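Local coordinates for protein lactaldehyde dehydrogenase (Methanocaldococcus jannaschii, PDB 3PQA) that oxidises lactaldehyde to lactate with NAD+, feeding the biosynthesis of coenzyme F420, and works as a homotetramer of the aldehyde dehydrogenase family, at residues 267-271 with 272-276; 425-429 with 430-434; 117-121 with 122-126; 59-62 with 63-67. All blocks are in the same frame, centred on the assembly; numbering follows the deposited sequence.

Contact 1 (267-271 with 272-276); sequences SFIYA and GQVCI
The loop that brings Cys275, by similarity the active-site cysteine, away from helix 256-268 turns sharply where Tyr270 and Gln273 meet. Tyr270, Ala271 and Gly272 all have positive phi, so the chain coils with left-handed backbone conformations just past the helix. Two backbone bonds close successive turns: Gly272 N reaches Ile269 O at 3.0 Å, and Gln273 N reaches Tyr270 O at 2.9 Å. Glycine suits this place, since a CB on Gly272 would clash with the oxygen of Ala271. Gln273 then folds back over the turn. Its CG lies beside its own backbone N (chi1 -54°), and the extended chain carries NE2 over one face of the Tyr270 ring, 3.4 Å from Tyr270 CZ and displaced toward the rim, with amide and ring planes 38° apart. From there NE2 also makes a weak bond of 3.4 Å to Tyr270 O, which thus receives both the backbone and the side-chain amide of Gln273. The far ends are fixed by other parts of the chain: Gln273 OE1 accepts from Ile318 N, and Tyr270 OH pairs with Ala84 O, while Lys86 makes a cation-pi contact with the ring. Nearer the backbone, Val274 CG2 packs 4.2 Å from Tyr270 CB and 4.4 Å from Ile269 CG2. Asn141 holds Gln273 O and Asn246 holds Cys275 O, so the loop is anchored on both sides of Val274. A buried turn of this kind, leading through Gly-Gln-Val-Cys, is characteristic of the catalytic cysteine loop of aldehyde dehydrogenases.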
# COMPACT_ATOMS: atom_id res chain seq x y z
N SER B 267 -27.03 21.88 -7.40
CA SER B 267 -28.40 21.78 -7.89
C SER B 267 -28.52 21.98 -9.39
O SER B 267 -29.35 21.33 -10.03
CB SER B 267 -29.27 22.83 -7.19
OG SER B 267 -29.44 22.50 -5.83
N PHE B 268 -27.70 22.87 -9.95
CA PHE B 268 -28.00 23.38 -11.29
C PHE B 268 -26.95 23.17 -12.37
O PHE B 268 -27.25 23.34 -13.55
CB PHE B 268 -28.49 24.83 -11.22
CG PHE B 268 -29.71 25.00 -10.34
CD1 PHE B 268 -30.90 24.32 -10.63
CD2 PHE B 268 -29.66 25.79 -9.20
CE1 PHE B 268 -32.02 24.45 -9.82
CE2 PHE B 268 -30.78 25.94 -8.38
CZ PHE B 268 -31.97 25.26 -8.69
N ILE B 269 -25.74 22.77 -11.99
CA ILE B 269 -24.77 22.29 -12.98
C ILE B 269 -25.41 21.24 -13.91
O ILE B 269 -26.10 20.33 -13.44
CB ILE B 269 -23.50 21.73 -12.30
CG1 ILE B 269 -22.58 22.88 -11.86
CG2 ILE B 269 -22.73 20.74 -13.22
CD1 ILE B 269 -21.88 23.61 -13.01
N TYR B 270 -25.16 21.40 -15.21
CA TYR B 270 -25.73 20.57 -16.28
C TYR B 270 -27.23 20.30 -16.10
O TYR B 270 -27.72 19.20 -16.36
CB TYR B 270 -24.90 19.28 -16.52
CG TYR B 270 -25.26 18.56 -17.82
CD1 TYR B 270 -25.41 19.26 -19.02
CD2 TYR B 270 -25.46 17.18 -17.84
CE1 TYR B 270 -25.74 18.60 -20.21
CE2 TYR B 270 -25.80 16.51 -19.03
CZ TYR B 270 -25.93 17.23 -20.21
OH TYR B 270 -26.27 16.56 -21.37
N ALA B 271 -27.95 21.33 -15.67
CA ALA B 271 -29.42 21.26 -15.50
C ALA B 271 -29.85 20.12 -14.57
O ALA B 271 -30.92 19.54 -14.74
CB ALA B 271 -30.12 21.17 -16.87
N GLY B 272 -28.99 19.76 -13.62
CA GLY B 272 -29.27 18.67 -12.69
C GLY B 272 -29.13 17.26 -13.26
O GLY B 272 -29.53 16.28 -12.61
N GLN B 273 -28.58 17.14 -14.47
CA GLN B 273 -28.45 15.83 -15.12
C GLN B 273 -27.10 15.19 -14.76
O GLN B 273 -26.34 14.78 -15.64
CB GLN B 273 -28.60 15.95 -16.64
CG GLN B 273 -29.89 16.63 -17.06
CD GLN B 273 -29.98 16.84 -18.55
OE1 GLN B 273 -30.79 16.20 -19.23
NE2 GLN B 273 -29.14 17.72 -19.08
N VAL B 274 -26.82 15.11 -13.47
CA VAL B 274 -25.59 14.46 -12.99
C VAL B 274 -25.98 13.41 -11.95
O VAL B 274 -26.89 13.64 -11.14
CB VAL B 274 -24.57 15.47 -12.37
CG1 VAL B 274 -23.17 14.85 -12.30
CG2 VAL B 274 -24.53 16.78 -13.15
N CYS B 275 -25.31 12.26 -11.97
CA CYS B 275 -25.69 11.21 -11.01
C CYS B 275 -25.55 11.69 -9.57
O CYS B 275 -26.24 11.18 -8.70
CB CYS B 275 -24.91 9.92 -11.21
SG CYS B 275 -23.18 10.14 -11.09
N ILE B 276 -24.65 12.65 -9.33
CA ILE B 276 -24.43 13.20 -7.98
C ILE B 276 -25.02 14.60 -7.74
O ILE B 276 -24.71 15.26 -6.74
CB ILE B 276 -22.92 13.15 -7.57
CG1 ILE B 276 -22.03 13.76 -8.66
CG2 ILE B 276 -22.50 11.71 -7.25
CD1 ILE B 276 -20.55 13.80 -8.28

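Contact 2 (425-429 with 430-434); sequences SLFRQ and DNMPF
Arg428 lays its guanidinium across the Phe434 ring, CZ coming within 3.4 Å of Phe434 CD2 and the two planes standing 21° apart. Its chain is extended from CG to NE, which sets CD over the middle of the same ring face, a CH-pi contact 4.0 Å from the Phe434 centroid. On the opposite guanidinium face lies Asp430 OD1, 3.6 Å from Arg428 NE: a long salt bridge of charges alone, as no N-H points at the oxygen. Asp430 OD2 is held by Asn145. At the guanidinium edge, a water accepts from Arg428 NH2 and donates to the carbonyls of Asp430 and Met432, tying the side chain to the turn. With an alanine in its place, the Phe434 face is likely to lose its cover, the water its NH2 donor and Asp430 OD1 the nearby guanidinium charge. The type I turn from Gln429 to Met432 is closed by Met432 N to Gln429 O, 3.0 Å. Alongside it, Gln429 NE2 bonds to a lone pair of Asn431 OD1 at 2.8 Å, nearly straight at 165°, while OE1 bonds to Ser119 of the second subunit. Met432 SD lies obliquely to the Phe427 ring, 5.3 Å from its centroid, a Met-aromatic contact. Phe434 is about 4 Å, side chain to side chain, from both Glu241 and Cys275, by similarity active-site residues, consistent with a loop lining the catalytic pocket.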
# COMPACT_ATOMS: atom_id res chain seq x y z
N SER B 425 -23.18 17.50 -2.75
CA SER B 425 -23.01 16.13 -3.23
C SER B 425 -22.32 16.05 -4.59
O SER B 425 -21.74 15.01 -4.94
CB SER B 425 -24.35 15.41 -3.30
OG SER B 425 -25.26 16.09 -4.13
N LEU B 426 -22.37 17.14 -5.36
CA LEU B 426 -21.80 17.17 -6.73
C LEU B 426 -20.26 17.01 -6.80
O LEU B 426 -19.70 16.74 -7.87
CB LEU B 426 -22.26 18.44 -7.47
CG LEU B 426 -21.96 18.53 -8.95
CD1 LEU B 426 -22.91 17.65 -9.74
CD2 LEU B 426 -22.10 19.97 -9.40
N PHE B 427 -19.59 17.11 -5.66
CA PHE B 427 -18.14 17.03 -5.67
C PHE B 427 -17.59 15.65 -6.09
O PHE B 427 -17.99 14.62 -5.56
CB PHE B 427 -17.55 17.43 -4.31
CG PHE B 427 -16.06 17.41 -4.31
CD1 PHE B 427 -15.35 18.48 -4.85
CD2 PHE B 427 -15.36 16.29 -3.87
CE1 PHE B 427 -13.95 18.45 -4.89
CE2 PHE B 427 -13.97 16.26 -3.91
CZ PHE B 427 -13.27 17.34 -4.42
N ARG B 428 -16.69 15.65 -7.07
CA ARG B 428 -15.90 14.46 -7.37
C ARG B 428 -14.51 14.88 -7.84
O ARG B 428 -14.38 15.53 -8.88
CB ARG B 428 -16.56 13.59 -8.46
CG ARG B 428 -15.70 12.39 -8.84
CD ARG B 428 -16.11 11.83 -10.18
NE ARG B 428 -15.33 10.62 -10.50
CZ ARG B 428 -15.58 9.80 -11.51
NH1 ARG B 428 -16.61 10.01 -12.34
NH2 ARG B 428 -14.80 8.73 -11.68
N GLN B 429 -13.48 14.52 -7.09
CA GLN B 429 -12.11 14.74 -7.55
C GLN B 429 -11.79 13.53 -8.39
O GLN B 429 -11.99 12.40 -7.94
CB GLN B 429 -11.14 14.88 -6.37
CG GLN B 429 -9.73 15.27 -6.77
CD GLN B 429 -8.94 15.73 -5.57
OE1 GLN B 429 -9.23 16.78 -5.00
NE2 GLN B 429 -7.97 14.92 -5.16
N ASP B 430 -11.33 13.73 -9.63
CA ASP B 430 -11.26 12.58 -10.56
C ASP B 430 -10.37 11.44 -10.06
O ASP B 430 -10.61 10.28 -10.41
CB ASP B 430 -10.90 12.99 -12.01
CG ASP B 430 -12.14 13.10 -12.94
OD1 ASP B 430 -13.28 12.81 -12.54
OD2 ASP B 430 -11.96 13.45 -14.11
N ASN B 431 -9.36 11.75 -9.25
CA ASN B 431 -8.46 10.69 -8.73
C ASN B 431 -8.91 9.97 -7.45
O ASN B 431 -8.17 9.14 -6.90
CB ASN B 431 -7.01 11.20 -8.58
CG ASN B 431 -6.83 12.10 -7.38
OD1 ASN B 431 -7.78 12.66 -6.86
ND2 ASN B 431 -5.57 12.27 -6.94
N MET B 432 -10.13 10.27 -6.98
CA MET B 432 -10.65 9.63 -5.76
C MET B 432 -11.46 8.37 -6.12
O MET B 432 -12.00 8.32 -7.22
CB MET B 432 -11.51 10.63 -4.96
CG MET B 432 -12.97 10.78 -5.40
SD MET B 432 -13.85 12.09 -4.44
CE MET B 432 -15.54 11.53 -4.78
N PRO B 433 -11.53 7.37 -5.22
CA PRO B 433 -12.42 6.24 -5.56
C PRO B 433 -13.85 6.75 -5.54
O PRO B 433 -14.23 7.48 -4.63
CB PRO B 433 -12.16 5.22 -4.44
CG PRO B 433 -11.60 6.01 -3.30
CD PRO B 433 -10.86 7.19 -3.92
N PHE B 434 -14.62 6.40 -6.57
CA PHE B 434 -15.93 7.01 -6.75
C PHE B 434 -16.99 5.96 -7.05
O PHE B 434 -16.83 5.14 -7.94
CB PHE B 434 -15.88 8.02 -7.91
CG PHE B 434 -17.24 8.57 -8.29
CD1 PHE B 434 -17.93 9.39 -7.41
CD2 PHE B 434 -17.81 8.26 -9.53
CE1 PHE B 434 -19.20 9.90 -7.77
CE2 PHE B 434 -19.06 8.76 -9.89
CZ PHE B 434 -19.76 9.58 -9.02
O HOH W 1 -12.98 9.25 -9.54

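Contact 3 (117-121 with 122-126); sequences IPSDD and RLIFT
Between 117-121 and 122-126 one direct hydrogen bond joins the limbs of the hairpin: Ile117 N gives to Ile124 O at 2.8 Å, fairly straight at 162°. Next to it a water stands in for further pairing, donating to Ile117 O at 2.6 Å and to Arg122 O at 3.0 Å while accepting from Ile124 N, so three backbone groups share one bridge where the strands part. The chain reverses through a type II turn from Ser119 to Arg122, with Asp121 at positive phi.

Side-chain packing across the turn is local. Ser119 points its OG away from its own backbone N (chi1 -170°), which lays it against Arg122 CB at 3.3 Å, and Ile124 CD1 rests 3.9 Å from Ser119 CB. Closer to the strand pair, Ile117 CB meets Ile124 CG2 at 4.2 Å.

The charged and polar ends work between subunits. Arg122 forms a salt bridge with Asp423 of the second subunit, where Gln429 also engages Ser119; both carboxylate oxygens of Asp120 take backbone N-H groups of Ile55 and Thr56 at the start of helix 55-71 of the fourth subunit. A protruding antiparallel hairpin, bonded along its own sheet to strand 455-463 and gripped by two neighbours, is characteristic of the oligomerisation arm of the tetrameric aldehyde dehydrogenase fold.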
# COMPACT_ATOMS: atom_id res chain seq x y z
N ILE B 117 4.36 -11.60 -0.86
CA ILE B 117 3.90 -12.08 0.45
C ILE B 117 4.98 -12.96 1.09
O ILE B 117 5.50 -13.87 0.44
CB ILE B 117 2.58 -12.86 0.34
CG1 ILE B 117 1.56 -12.03 -0.47
CG2 ILE B 117 2.08 -13.33 1.74
CD1 ILE B 117 0.18 -12.14 -0.06
N PRO B 118 5.30 -12.71 2.38
CA PRO B 118 6.35 -13.49 3.04
C PRO B 118 6.04 -14.97 3.05
O PRO B 118 4.87 -15.37 3.20
CB PRO B 118 6.33 -12.96 4.48
CG PRO B 118 5.78 -11.60 4.36
CD PRO B 118 4.71 -11.73 3.30
N SER B 119 7.09 -15.76 2.88
CA SER B 119 6.99 -17.19 2.97
C SER B 119 8.38 -17.76 3.21
O SER B 119 9.36 -17.30 2.62
CB SER B 119 6.43 -17.76 1.66
OG SER B 119 6.11 -19.13 1.80
N ASP B 120 8.45 -18.78 4.05
CA ASP B 120 9.70 -19.52 4.22
C ASP B 120 9.96 -20.39 2.99
O ASP B 120 9.13 -21.21 2.63
CB ASP B 120 9.62 -20.39 5.47
CG ASP B 120 9.70 -19.58 6.76
OD1 ASP B 120 10.45 -18.56 6.77
OD2 ASP B 120 9.03 -19.95 7.74
N ASP B 121 11.11 -20.18 2.35
CA ASP B 121 11.50 -20.96 1.16
C ASP B 121 10.47 -20.95 0.01
O ASP B 121 10.39 -21.90 -0.75
CB ASP B 121 11.84 -22.42 1.54
CG ASP B 121 12.83 -22.53 2.68
OD1 ASP B 121 14.02 -22.18 2.49
OD2 ASP B 121 12.42 -22.99 3.77
N ARG B 122 9.67 -19.88 -0.08
CA ARG B 122 8.83 -19.65 -1.27
C ARG B 122 8.83 -18.16 -1.57
O ARG B 122 8.80 -17.36 -0.65
CB ARG B 122 7.40 -20.18 -1.05
CG ARG B 122 7.34 -21.69 -0.85
CD ARG B 122 5.95 -22.21 -0.70
NE ARG B 122 5.90 -23.53 -0.05
CZ ARG B 122 5.77 -24.70 -0.68
NH1 ARG B 122 5.68 -24.78 -2.00
NH2 ARG B 122 5.72 -25.82 0.03
N LEU B 123 8.91 -17.80 -2.85
CA LEU B 123 8.66 -16.43 -3.29
C LEU B 123 7.22 -16.37 -3.78
O LEU B 123 6.86 -17.04 -4.75
CB LEU B 123 9.62 -16.02 -4.42
CG LEU B 123 9.46 -14.61 -5.02
CD1 LEU B 123 9.66 -13.52 -3.98
CD2 LEU B 123 10.41 -14.43 -6.20
N ILE B 124 6.38 -15.61 -3.09
CA ILE B 124 4.98 -15.45 -3.48
C ILE B 124 4.71 -14.03 -3.93
O ILE B 124 4.91 -13.09 -3.16
CB ILE B 124 4.00 -15.86 -2.35
CG1 ILE B 124 4.24 -17.32 -1.93
CG2 ILE B 124 2.56 -15.59 -2.81
CD1 ILE B 124 3.37 -17.83 -0.79
N PHE B 125 4.28 -13.85 -5.18
CA PHE B 125 4.00 -12.50 -5.63
C PHE B 125 2.77 -12.45 -6.54
O PHE B 125 2.33 -13.49 -7.04
CB PHE B 125 5.23 -11.85 -6.30
CG PHE B 125 5.64 -12.49 -7.59
CD1 PHE B 125 6.41 -13.66 -7.60
CD2 PHE B 125 5.28 -11.92 -8.80
CE1 PHE B 125 6.79 -14.26 -8.81
CE2 PHE B 125 5.65 -12.51 -10.01
CZ PHE B 125 6.42 -13.68 -10.01
N THR B 126 2.22 -11.26 -6.72
CA THR B 126 1.02 -11.10 -7.54
C THR B 126 1.34 -10.43 -8.87
O THR B 126 2.37 -9.79 -9.03
CB THR B 126 -0.06 -10.27 -6.81
OG1 THR B 126 0.45 -8.95 -6.51
CG2 THR B 126 -0.48 -10.96 -5.52
O HOH W 2 7.77 -14.54 -0.68

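Contact 4 (59-62 with 63-67); sequences YNIL and MNIAK
Tyr59 O receives Met63 N at 2.9 Å in a nearly straight bond (167°), with the donor almost along the C=O axis. Three more bonds continue the alpha-helical pattern: Asn64 N to Asn60 O at 2.9 Å, Ile65 N to Ile61 O at 3.0 Å and Ala66 N to Leu62 O at 3.1 Å. The side chains of the first pair meet on the same helix flank. Tyr59 swings its ring anti to the backbone N (chi1 172°), and Met63 CG comes down over one ring face, offset toward the rim, 3.7 Å from Tyr59 CZ. This is a CH-pi contact, CG standing 18° off the ring normal. The Met63 chain then bends at chi2 and chi3, and SD lies oblique to the same ring, 5.0 Å from its centroid, a Met-aromatic contact. Lys110 adds a cation-pi contact to Tyr59, and Tyr59 and Met63 both lean on Ala106 of helix 88-111. A serine in place of Tyr59 would probably leave Met63 without the ring face it rests on, free to turn, and Lys110 without its aromatic mate. On another flank of the helix, Ile61 CG2 touches Ile65 CD1 at 3.9 Å, Ile65 packing further against helices 145-156 and 171-186. Asn64 OD1 pairs with Gln68 NE2 and Lys67 makes a salt bridge to Glu71. The chemistry divides the labour: backbone amides hold the helix, while apolar, sulfur and aromatic surfaces probably contribute mainly dispersion, within it and against its neighbours, and Lys110 probably adds an electrostatic term at the Tyr59 ring.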
# COMPACT_ATOMS: atom_id res chain seq x y z
N TYR B 59 1.46 3.20 -22.47
CA TYR B 59 1.75 4.55 -22.00
C TYR B 59 1.68 5.53 -23.18
O TYR B 59 1.00 6.56 -23.10
CB TYR B 59 3.13 4.58 -21.33
CG TYR B 59 3.61 5.97 -20.98
CD1 TYR B 59 3.31 6.54 -19.75
CD2 TYR B 59 4.38 6.70 -21.88
CE1 TYR B 59 3.75 7.84 -19.43
CE2 TYR B 59 4.83 7.98 -21.57
CZ TYR B 59 4.51 8.54 -20.35
OH TYR B 59 4.94 9.81 -20.06
N ASN B 60 2.37 5.19 -24.26
CA ASN B 60 2.41 6.07 -25.43
C ASN B 60 1.04 6.32 -26.03
O ASN B 60 0.72 7.47 -26.38
CB ASN B 60 3.36 5.51 -26.50
CG ASN B 60 4.82 5.68 -26.12
OD1 ASN B 60 5.16 6.52 -25.28
ND2 ASN B 60 5.70 4.87 -26.73
N ILE B 61 0.24 5.26 -26.15
CA ILE B 61 -1.12 5.35 -26.70
C ILE B 61 -1.97 6.26 -25.84
O ILE B 61 -2.66 7.16 -26.34
CB ILE B 61 -1.79 3.97 -26.83
CG1 ILE B 61 -1.14 3.17 -27.95
CG2 ILE B 61 -3.30 4.12 -27.08
CD1 ILE B 61 -1.46 1.69 -27.88
N LEU B 62 -1.91 6.05 -24.52
CA LEU B 62 -2.69 6.87 -23.59
C LEU B 62 -2.28 8.37 -23.66
O LEU B 62 -3.13 9.26 -23.71
CB LEU B 62 -2.60 6.31 -22.16
CG LEU B 62 -3.31 4.95 -22.03
CD1 LEU B 62 -2.90 4.20 -20.76
CD2 LEU B 62 -4.84 5.07 -22.12
N MET B 63 -0.97 8.63 -23.67
CA MET B 63 -0.47 9.99 -23.76
C MET B 63 -0.86 10.66 -25.07
O MET B 63 -1.19 11.85 -25.09
CB MET B 63 1.04 10.05 -23.54
CG MET B 63 1.46 9.78 -22.09
SD MET B 63 0.72 10.90 -20.87
CE MET B 63 1.47 12.45 -21.27
N ASN B 64 -0.85 9.89 -26.16
CA ASN B 64 -1.20 10.45 -27.45
C ASN B 64 -2.69 10.75 -27.56
O ASN B 64 -3.07 11.73 -28.17
CB ASN B 64 -0.73 9.59 -28.62
CG ASN B 64 -0.92 10.27 -29.97
OD1 ASN B 64 -1.82 9.92 -30.71
ND2 ASN B 64 -0.08 11.25 -30.27
N ILE B 65 -3.52 9.93 -26.94
CA ILE B 65 -4.95 10.23 -26.87
C ILE B 65 -5.15 11.55 -26.13
O ILE B 65 -5.87 12.44 -26.61
CB ILE B 65 -5.75 9.07 -26.21
CG1 ILE B 65 -5.81 7.87 -27.17
CG2 ILE B 65 -7.16 9.53 -25.84
CD1 ILE B 65 -6.25 6.58 -26.54
N ALA B 66 -4.48 11.70 -24.99
CA ALA B 66 -4.54 12.95 -24.24
C ALA B 66 -4.08 14.14 -25.09
O ALA B 66 -4.70 15.20 -25.07
CB ALA B 66 -3.72 12.87 -22.97
N LYS B 67 -2.99 13.95 -25.83
CA LYS B 67 -2.46 15.02 -26.67
C LYS B 67 -3.49 15.44 -27.72
O LYS B 67 -3.73 16.63 -27.91
CB LYS B 67 -1.14 14.61 -27.32
CG LYS B 67 -0.49 15.71 -28.14
CD LYS B 67 0.89 15.30 -28.59
CE LYS B 67 1.47 16.30 -29.58
NZ LYS B 67 1.01 16.03 -30.99

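Along the chain the order is contact 4, contact 3, contact 1, contact 2. Contacts 1 and 2, with centres 14 Å apart, touch directly: Ile276 O probably bonds to Ser425 OG, and Leu426 packs against Ile269 and Val274, so two loops distant in sequence converge near the probable active site. Contact 4, on helix 55-71, lies 23 Å from contact 2 and 30 Å from contact 1, centre to centre, and belongs to the helical packing. Contact 3 stands on the projecting hairpin, its centre 49 Å from that of contact 1. Contacts 2 and 3 both pack on the second subunit, which places the loop near the probable catalytic pocket at a subunit interface.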